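Local structure of glycosylation Associate Protein 1 (Streptococcus agalactiae serotype V, 6OYC) at residues V111-S116 with A121-G126; N260-V265 with L283-Q288. The protein probably acts, in complex with its partner proteins Gap2 and Gap3, in the glycosylation and accessory Sec secretion of streptococcal surface glycoproteins, on a GT-B-like scaffold. All coordinates share one frame; numbering follows the deposited sequence.

Contact 1: residues V111-S116 with A121-G126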
ATOM      1  N   VAL A 111     -16.716  -3.746  17.345  1.00 27.33           N
ATOM      2  CA  VAL A 111     -17.883  -4.144  18.131  1.00 28.23           C
ATOM      3  C   VAL A 111     -17.485  -5.280  19.064  1.00 28.82           C
ATOM      4  O   VAL A 111     -16.823  -6.236  18.645  1.00 26.62           O
ATOM      5  CB  VAL A 111     -19.070  -4.554  17.234  1.00 26.18           C
ATOM      6  CG1 VAL A 111     -20.187  -5.079  18.089  1.00 25.73           C
ATOM      7  CG2 VAL A 111     -19.586  -3.352  16.430  1.00 25.75           C
ATOM      8  N   LEU A 112     -17.860  -5.159  20.333  1.00 28.90           N
ATOM      9  CA  LEU A 112     -17.722  -6.240  21.299  1.00 30.65           C
ATOM     10  C   LEU A 112     -19.023  -7.033  21.401  1.00 30.72           C
ATOM     11  O   LEU A 112     -20.099  -6.451  21.606  1.00 29.27           O
ATOM     12  CB  LEU A 112     -17.334  -5.690  22.670  1.00 30.76           C
ATOM     13  CG  LEU A 112     -15.996  -4.954  22.617  1.00 32.64           C
ATOM     14  CD1 LEU A 112     -15.752  -4.159  23.915  1.00 30.03           C
ATOM     15  CD2 LEU A 112     -14.856  -5.954  22.333  1.00 25.65           C
ATOM     16  N   VAL A 113     -18.919  -8.353  21.241  1.00 29.33           N
ATOM     17  CA  VAL A 113     -20.013  -9.283  21.490  1.00 28.18           C
ATOM     18  C   VAL A 113     -19.759  -9.937  22.844  1.00 33.10           C
ATOM     19  O   VAL A 113     -18.784 -10.684  23.009  1.00 32.94           O
ATOM     20  CB  VAL A 113     -20.114 -10.337  20.389  1.00 28.92           C
ATOM     21  CG1 VAL A 113     -21.301 -11.277  20.659  1.00 28.51           C
ATOM     22  CG2 VAL A 113     -20.229  -9.662  19.045  1.00 29.69           C
ATOM     23  N   LYS A 114     -20.641  -9.662  23.809  1.00 31.21           N
ATOM     24  CA  LYS A 114     -20.536 -10.166  25.171  1.00 32.07           C
ATOM     25  C   LYS A 114     -21.825 -10.870  25.555  1.00 33.16           C
ATOM     26  O   LYS A 114     -22.885 -10.642  24.963  1.00 31.60           O
ATOM     27  CB  LYS A 114     -20.249  -9.048  26.195  1.00 28.46           C
ATOM     28  CG  LYS A 114     -18.897  -8.309  25.995  1.00 31.77           C
ATOM     29  CD  LYS A 114     -18.424  -7.536  27.244  1.00 38.61           C
ATOM     30  CE  LYS A 114     -17.241  -6.617  26.890  1.00 43.42           C
ATOM     31  NZ  LYS A 114     -16.262  -6.321  27.995  1.00 39.33           N
ATOM     32  N   LYS A 115     -21.717 -11.719  26.576  1.00 33.93           N
ATOM     33  CA  LYS A 115     -22.855 -12.435  27.146  1.00 36.34           C
ATOM     34  C   LYS A 115     -22.738 -12.314  28.662  1.00 39.91           C
ATOM     35  O   LYS A 115     -21.837 -12.909  29.269  1.00 42.65           O
ATOM     36  CB  LYS A 115     -22.865 -13.897  26.668  1.00 38.68           C
ATOM     37  CG  LYS A 115     -23.894 -14.830  27.295  1.00 39.47           C
ATOM     38  CD  LYS A 115     -25.323 -14.323  27.159  1.00 47.00           C
ATOM     39  CE  LYS A 115     -26.342 -15.358  27.692  1.00 45.63           C
ATOM     40  NZ  LYS A 115     -26.558 -16.439  26.706  1.00 44.73           N
ATOM     41  N   SER A 116     -23.610 -11.505  29.265  1.00 35.28           N
ATOM     42  CA  SER A 116     -23.556 -11.192  30.699  1.00 38.81           C
ATOM     43  C   SER A 116     -22.135 -10.894  31.172  1.00 38.00           C
ATOM     44  O   SER A 116     -21.647 -11.463  32.147  1.00 36.51           O
ATOM     45  CB  SER A 116     -24.163 -12.318  31.530  1.00 38.11           C
ATOM     46  OG  SER A 116     -25.354 -12.784  30.925  1.00 41.82           O
ATOM     47  N   ALA A 121     -16.769 -12.222  21.434  1.00 31.93           N
ATOM     48  CA  ALA A 121     -16.111 -11.982  20.160  1.00 30.04           C
ATOM     49  C   ALA A 121     -15.781 -10.509  20.007  1.00 31.91           C
ATOM     50  O   ALA A 121     -16.390  -9.644  20.641  1.00 29.66           O
ATOM     51  CB  ALA A 121     -16.973 -12.447  18.983  1.00 27.60           C
ATOM     52  N   LYS A 122     -14.792 -10.248  19.149  1.00 29.38           N
ATOM     53  CA  LYS A 122     -14.474  -8.909  18.675  1.00 27.16           C
ATOM     54  C   LYS A 122     -14.657  -8.890  17.167  1.00 27.99           C
ATOM     55  O   LYS A 122     -14.129  -9.751  16.466  1.00 29.34           O
ATOM     56  CB  LYS A 122     -13.062  -8.503  19.047  1.00 24.68           C
ATOM     57  CG  LYS A 122     -12.810  -8.512  20.510  1.00 28.96           C
ATOM     58  CD  LYS A 122     -11.503  -7.805  20.860  1.00 25.85           C
ATOM     59  CE  LYS A 122     -11.149  -8.029  22.340  1.00 34.42           C
ATOM     60  NZ  LYS A 122     -10.146  -7.039  22.898  1.00 35.03           N
ATOM     61  N   VAL A 123     -15.425  -7.930  16.676  1.00 28.83           N
ATOM     62  CA  VAL A 123     -15.802  -7.868  15.274  1.00 28.64           C
ATOM     63  C   VAL A 123     -14.986  -6.771  14.621  1.00 27.14           C
ATOM     64  O   VAL A 123     -14.948  -5.648  15.129  1.00 27.89           O
ATOM     65  CB  VAL A 123     -17.309  -7.617  15.125  1.00 29.10           C
ATOM     66  CG1 VAL A 123     -17.682  -7.484  13.662  1.00 24.10           C
ATOM     67  CG2 VAL A 123     -18.088  -8.749  15.814  1.00 24.83           C
ATOM     68  N   GLN A 124     -14.328  -7.090  13.506  1.00 26.72           N
ATOM     69  CA  GLN A 124     -13.430  -6.154  12.840  1.00 27.73           C
ATOM     70  C   GLN A 124     -13.933  -5.854  11.440  1.00 30.66           C
ATOM     71  O   GLN A 124     -14.440  -6.745  10.742  1.00 25.17           O
ATOM     72  CB  GLN A 124     -12.002  -6.693  12.774  1.00 24.88           C
ATOM     73  CG  GLN A 124     -11.284  -6.661  14.140  1.00 24.46           C
ATOM     74  CD  GLN A 124     -10.622  -5.327  14.411  1.00 28.01           C
ATOM     75  OE1 GLN A 124     -10.777  -4.378  13.629  1.00 25.91           O
ATOM     76  NE2 GLN A 124      -9.860  -5.245  15.508  1.00 24.37           N
ATOM     77  N   PHE A 125     -13.777  -4.590  11.034  1.00 27.39           N
ATOM     78  CA  PHE A 125     -14.263  -4.115   9.748  1.00 29.53           C
ATOM     79  C   PHE A 125     -13.105  -3.629   8.885  1.00 31.22           C
ATOM     80  O   PHE A 125     -12.105  -3.111   9.387  1.00 31.50           O
ATOM     81  CB  PHE A 125     -15.313  -3.006   9.936  1.00 30.63           C
ATOM     82  CG  PHE A 125     -16.455  -3.418  10.823  1.00 27.19           C
ATOM     83  CD1 PHE A 125     -16.376  -3.259  12.205  1.00 30.10           C
ATOM     84  CD2 PHE A 125     -17.572  -4.023  10.290  1.00 29.03           C
ATOM     85  CE1 PHE A 125     -17.419  -3.668  13.035  1.00 25.81           C
ATOM     86  CE2 PHE A 125     -18.616  -4.418  11.103  1.00 31.27           C
ATOM     87  CZ  PHE A 125     -18.533  -4.239  12.483  1.00 29.47           C
ATOM     88  N   GLY A 126     -13.244  -3.825   7.574  1.00 28.56           N
ATOM     89  CA  GLY A 126     -12.231  -3.407   6.636  1.00 26.93           C
ATOM     90  C   GLY A 126     -12.253  -1.912   6.351  1.00 31.74           C
ATOM     91  O   GLY A 126     -13.095  -1.150   6.834  1.00 30.60           O
TER

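Contact 2: residues N260-V265 with L283-Q288. With SO4 (sulfate ion), chain J.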
ATOM      1  N   ASN A 260      12.871  -3.540  -2.118  1.00 31.35           N
ATOM      2  CA  ASN A 260      14.063  -4.276  -2.481  1.00 38.42           C
ATOM      3  C   ASN A 260      15.306  -3.661  -1.860  1.00 41.65           C
ATOM      4  O   ASN A 260      15.499  -2.445  -1.907  1.00 43.90           O
ATOM      5  CB  ASN A 260      14.177  -4.349  -3.999  1.00 33.56           C
ATOM      6  CG  ASN A 260      13.067  -5.194  -4.596  1.00 34.31           C
ATOM      7  OD1 ASN A 260      12.361  -4.776  -5.522  1.00 33.11           O
ATOM      8  ND2 ASN A 260      12.874  -6.379  -4.023  1.00 32.43           N
ATOM      9  N   ASN A 261      16.129  -4.514  -1.261  1.00 44.43           N
ATOM     10  CA  ASN A 261      17.491  -4.157  -0.898  1.00 44.83           C
ATOM     11  C   ASN A 261      18.395  -4.255  -2.134  1.00 43.24           C
ATOM     12  O   ASN A 261      18.575  -5.341  -2.701  1.00 39.52           O
ATOM     13  CB  ASN A 261      17.970  -5.077   0.219  1.00 43.21           C
ATOM     14  CG  ASN A 261      19.262  -4.619   0.824  1.00 43.35           C
ATOM     15  OD1 ASN A 261      20.166  -4.166   0.120  1.00 42.60           O
ATOM     16  ND2 ASN A 261      19.362  -4.727   2.140  1.00 44.43           N
ATOM     17  N   ALA A 262      18.958  -3.113  -2.547  1.00 41.29           N
ATOM     18  CA  ALA A 262      19.824  -3.073  -3.723  1.00 39.71           C
ATOM     19  C   ALA A 262      20.934  -4.124  -3.659  1.00 42.37           C
ATOM     20  O   ALA A 262      21.239  -4.786  -4.664  1.00 38.66           O
ATOM     21  CB  ALA A 262      20.426  -1.677  -3.864  1.00 43.13           C
ATOM     22  N   HIS A 263      21.555  -4.289  -2.485  1.00 39.84           N
ATOM     23  CA  HIS A 263      22.578  -5.319  -2.351  1.00 39.77           C
ATOM     24  C   HIS A 263      22.016  -6.692  -2.704  1.00 42.68           C
ATOM     25  O   HIS A 263      22.669  -7.475  -3.406  1.00 40.23           O
ATOM     26  CB  HIS A 263      23.146  -5.333  -0.932  1.00 37.89           C
ATOM     27  CG  HIS A 263      23.987  -6.541  -0.639  1.00 36.80           C
ATOM     28  ND1 HIS A 263      25.305  -6.646  -1.030  1.00 35.60           N
ATOM     29  CD2 HIS A 263      23.680  -7.712  -0.028  1.00 40.22           C
ATOM     30  CE1 HIS A 263      25.782  -7.819  -0.650  1.00 37.95           C
ATOM     31  NE2 HIS A 263      24.817  -8.485  -0.037  1.00 38.07           N
ATOM     32  N   ASN A 264      20.807  -7.002  -2.221  1.00 38.85           N
ATOM     33  CA  ASN A 264      20.198  -8.289  -2.535  1.00 41.07           C
ATOM     34  C   ASN A 264      19.911  -8.413  -4.023  1.00 39.61           C
ATOM     35  O   ASN A 264      20.081  -9.486  -4.606  1.00 36.08           O
ATOM     36  CB  ASN A 264      18.907  -8.479  -1.739  1.00 44.67           C
ATOM     37  CG  ASN A 264      19.166  -8.797  -0.284  1.00 46.66           C
ATOM     38  OD1 ASN A 264      20.320  -8.922   0.145  1.00 46.06           O
ATOM     39  ND2 ASN A 264      18.093  -8.943   0.484  1.00 44.81           N
ATOM     40  N   VAL A 265      19.459  -7.330  -4.654  1.00 38.97           N
ATOM     41  CA  VAL A 265      19.259  -7.367  -6.095  1.00 38.56           C
ATOM     42  C   VAL A 265      20.583  -7.650  -6.802  1.00 41.79           C
ATOM     43  O   VAL A 265      20.707  -8.611  -7.569  1.00 40.66           O
ATOM     44  CB  VAL A 265      18.624  -6.058  -6.590  1.00 35.74           C
ATOM     45  CG1 VAL A 265      18.552  -6.075  -8.109  1.00 36.18           C
ATOM     46  CG2 VAL A 265      17.241  -5.874  -5.960  1.00 31.83           C
ATOM     47  N   LEU A 283      16.758   6.146 -10.172  1.00 42.23           N
ATOM     48  CA  LEU A 283      17.868   6.336 -11.102  1.00 42.80           C
ATOM     49  C   LEU A 283      19.186   5.848 -10.513  1.00 43.71           C
ATOM     50  O   LEU A 283      19.994   5.246 -11.230  1.00 45.85           O
ATOM     51  CB  LEU A 283      17.970   7.803 -11.510  1.00 42.10           C
ATOM     52  CG  LEU A 283      16.946   8.272 -12.543  1.00 44.69           C
ATOM     53  CD1 LEU A 283      17.146   9.741 -12.857  1.00 46.95           C
ATOM     54  CD2 LEU A 283      17.061   7.459 -13.800  1.00 46.13           C
ATOM     55  N   ASP A 284      19.427   6.076  -9.215  1.00 41.02           N
ATOM     56  CA  ASP A 284      20.668   5.579  -8.618  1.00 42.65           C
ATOM     57  C   ASP A 284      20.723   4.051  -8.656  1.00 47.85           C
ATOM     58  O   ASP A 284      21.735   3.468  -9.069  1.00 49.13           O
ATOM     59  CB  ASP A 284      20.872   6.112  -7.183  1.00 39.93           C
ATOM     60  CG  ASP A 284      19.612   6.030  -6.300  1.00 50.43           C
ATOM     61  OD1 ASP A 284      18.590   5.458  -6.725  1.00 51.22           O
ATOM     62  OD2 ASP A 284      19.645   6.539  -5.153  1.00 50.05           O
ATOM     63  N   ILE A 285      19.634   3.379  -8.258  1.00 44.65           N
ATOM     64  CA  ILE A 285      19.595   1.921  -8.364  1.00 43.05           C
ATOM     65  C   ILE A 285      19.786   1.496  -9.813  1.00 44.89           C
ATOM     66  O   ILE A 285      20.517   0.541 -10.108  1.00 45.89           O
ATOM     67  CB  ILE A 285      18.278   1.367  -7.788  1.00 46.99           C
ATOM     68  CG1 ILE A 285      18.211   1.546  -6.263  1.00 49.91           C
ATOM     69  CG2 ILE A 285      18.119  -0.095  -8.138  1.00 41.77           C
ATOM     70  CD1 ILE A 285      17.160   0.650  -5.582  1.00 45.91           C
ATOM     71  N   ALA A 286      19.128   2.197 -10.743  1.00 44.25           N
ATOM     72  CA  ALA A 286      19.261   1.849 -12.153  1.00 46.58           C
ATOM     73  C   ALA A 286      20.718   1.856 -12.568  1.00 49.89           C
ATOM     74  O   ALA A 286      21.177   0.944 -13.272  1.00 51.37           O
ATOM     75  CB  ALA A 286      18.465   2.819 -13.026  1.00 42.47           C
ATOM     76  N   ALA A 287      21.461   2.867 -12.103  1.00 44.11           N
ATOM     77  CA  ALA A 287      22.866   3.019 -12.447  1.00 42.96           C
ATOM     78  C   ALA A 287      23.700   1.881 -11.881  1.00 47.98           C
ATOM     79  O   ALA A 287      24.547   1.311 -12.584  1.00 51.69           O
ATOM     80  CB  ALA A 287      23.382   4.368 -11.943  1.00 41.64           C
ATOM     81  N   GLN A 288      23.490   1.535 -10.606  1.00 44.21           N
ATOM     82  CA  GLN A 288      24.186   0.370 -10.064  1.00 48.74           C
ATOM     83  C   GLN A 288      23.903  -0.875 -10.891  1.00 48.52           C
ATOM     84  O   GLN A 288      24.818  -1.646 -11.198  1.00 50.35           O
ATOM     85  CB  GLN A 288      23.793   0.119  -8.612  1.00 49.16           C
ATOM     86  CG  GLN A 288      24.294   1.135  -7.596  1.00 49.48           C
ATOM     87  CD  GLN A 288      23.787   0.806  -6.203  1.00 50.16           C
ATOM     88  OE1 GLN A 288      22.714   1.257  -5.803  1.00 50.17           O
ATOM     89  NE2 GLN A 288      24.543  -0.005  -5.468  1.00 55.60           N
TER
HETATM   90  S   SO4 J 607      14.690  -8.727  -1.567  1.00 49.78           S
HETATM   91  O1  SO4 J 607      13.803  -9.455  -2.480  1.00 38.34           O
HETATM   92  O2  SO4 J 607      15.925  -9.483  -1.340  1.00 45.38           O
HETATM   93  O3  SO4 J 607      15.032  -7.417  -2.159  1.00 44.78           O
HETATM   94  O4  SO4 J 607      13.989  -8.487  -0.290  1.00 55.63           O

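Contact 1: residues V111-S116 with A121-G126
The carbonyl oxygen V111 O receives V123 N at 2.9 Å, with an angle of 162° at the hydrogen; K122 CA adds a CA-H...O contact to the same oxygen at 3.6 Å. The return bond, V111 N to V123 O, is weak at 3.4 Å. At the next hydrogen-bonded pair, V113 and A121 exchange two sound bonds, V113 N to A121 O at 2.9 Å and A121 N to V113 O at 3.0 Å. Hydrogen-bonded pairs therefore flank the non-hydrogen-bonded pair L112-K122, where the side chains run alongside each other and L112 CD2 lies 3.7 Å from K122 CG. On the other face V113 CG2 meets V123 CG2 at 4.0 Å. With CG1 anti to the backbone N (chi1 174°), V111 directs CG2 to the F125 ring, meeting CE1 at its edge, near the ring plane, at 4.0 Å. F93, F104 and I134 add to this apolar face. The axes of 111-115 and 121-125 make 158°, as antiparallel strands do, and the short link between strands 111-115 and 118-125 makes them a beta hairpin, near one edge of a large antiparallel sheet.

Contact 2: residues N260-V265 with L283-Q288
Q288 carries CG beside its backbone N (chi1 -70°) and runs extended beyond it, which brings OE1 to 4.2 Å from A262 CB; the same methyl lies 4.4 Å from I285 CD1. The setting is a Rossmann-like alpha/beta layer, in which helices 262-267 and 283-292 accompany the parallel sheet that includes strands 250-255 and 277-280. Between the two segments the touch is slight, burying 116 Å² in total. I285 also rests on V255 and S257, which ties helix 283-292 to strand 250-255 and the loop after it; V265 touches V255 as well, from helix 262-267. N261 is the N-cap of helix 262-267; its OD1 accepts H263 N at 3.0 Å, the donor tilted from the carbonyl plane. A sulfate ion, probably from the crystallisation liquor, sits beside this helix start, where the helix dipole would be expected to favour an anion. N260 and N264 both hold CG anti to the carbonyl carbon (chi1 -67° and -75°), and these torsions bring their two amide nitrogens to it. Q236 N supplies a further bond. N260 is itself anchored, its OD1 accepting from F256 N and its ND2 also donating to F234 O. Sulfate O3 is shared by N260 ND2 at 3.0 Å and N261 N at 3.2 Å, whereas O2 takes N264 ND2 at 2.9 Å.

Contact 1 closes along the chain before contact 2 opens, and the two lie on opposite sides of the chain's centre, their centres 46 Å apart and their nearest atoms about 27 Å apart. They share no sheet. Strands 111-115 and 118-125 belong to the antiparallel sheet spanning residues 103-205, which is inserted in sequence between strands 73-75 and 229-233 of the parallel sheet beside which contact 2 sits. A second parallel sheet, which includes strand 318-323, follows, so the pair of parallel sheets is consistent with the GT-B clan. Contact 1 thus belongs to an added beta extension and contact 2 to the first Rossmann-like layer.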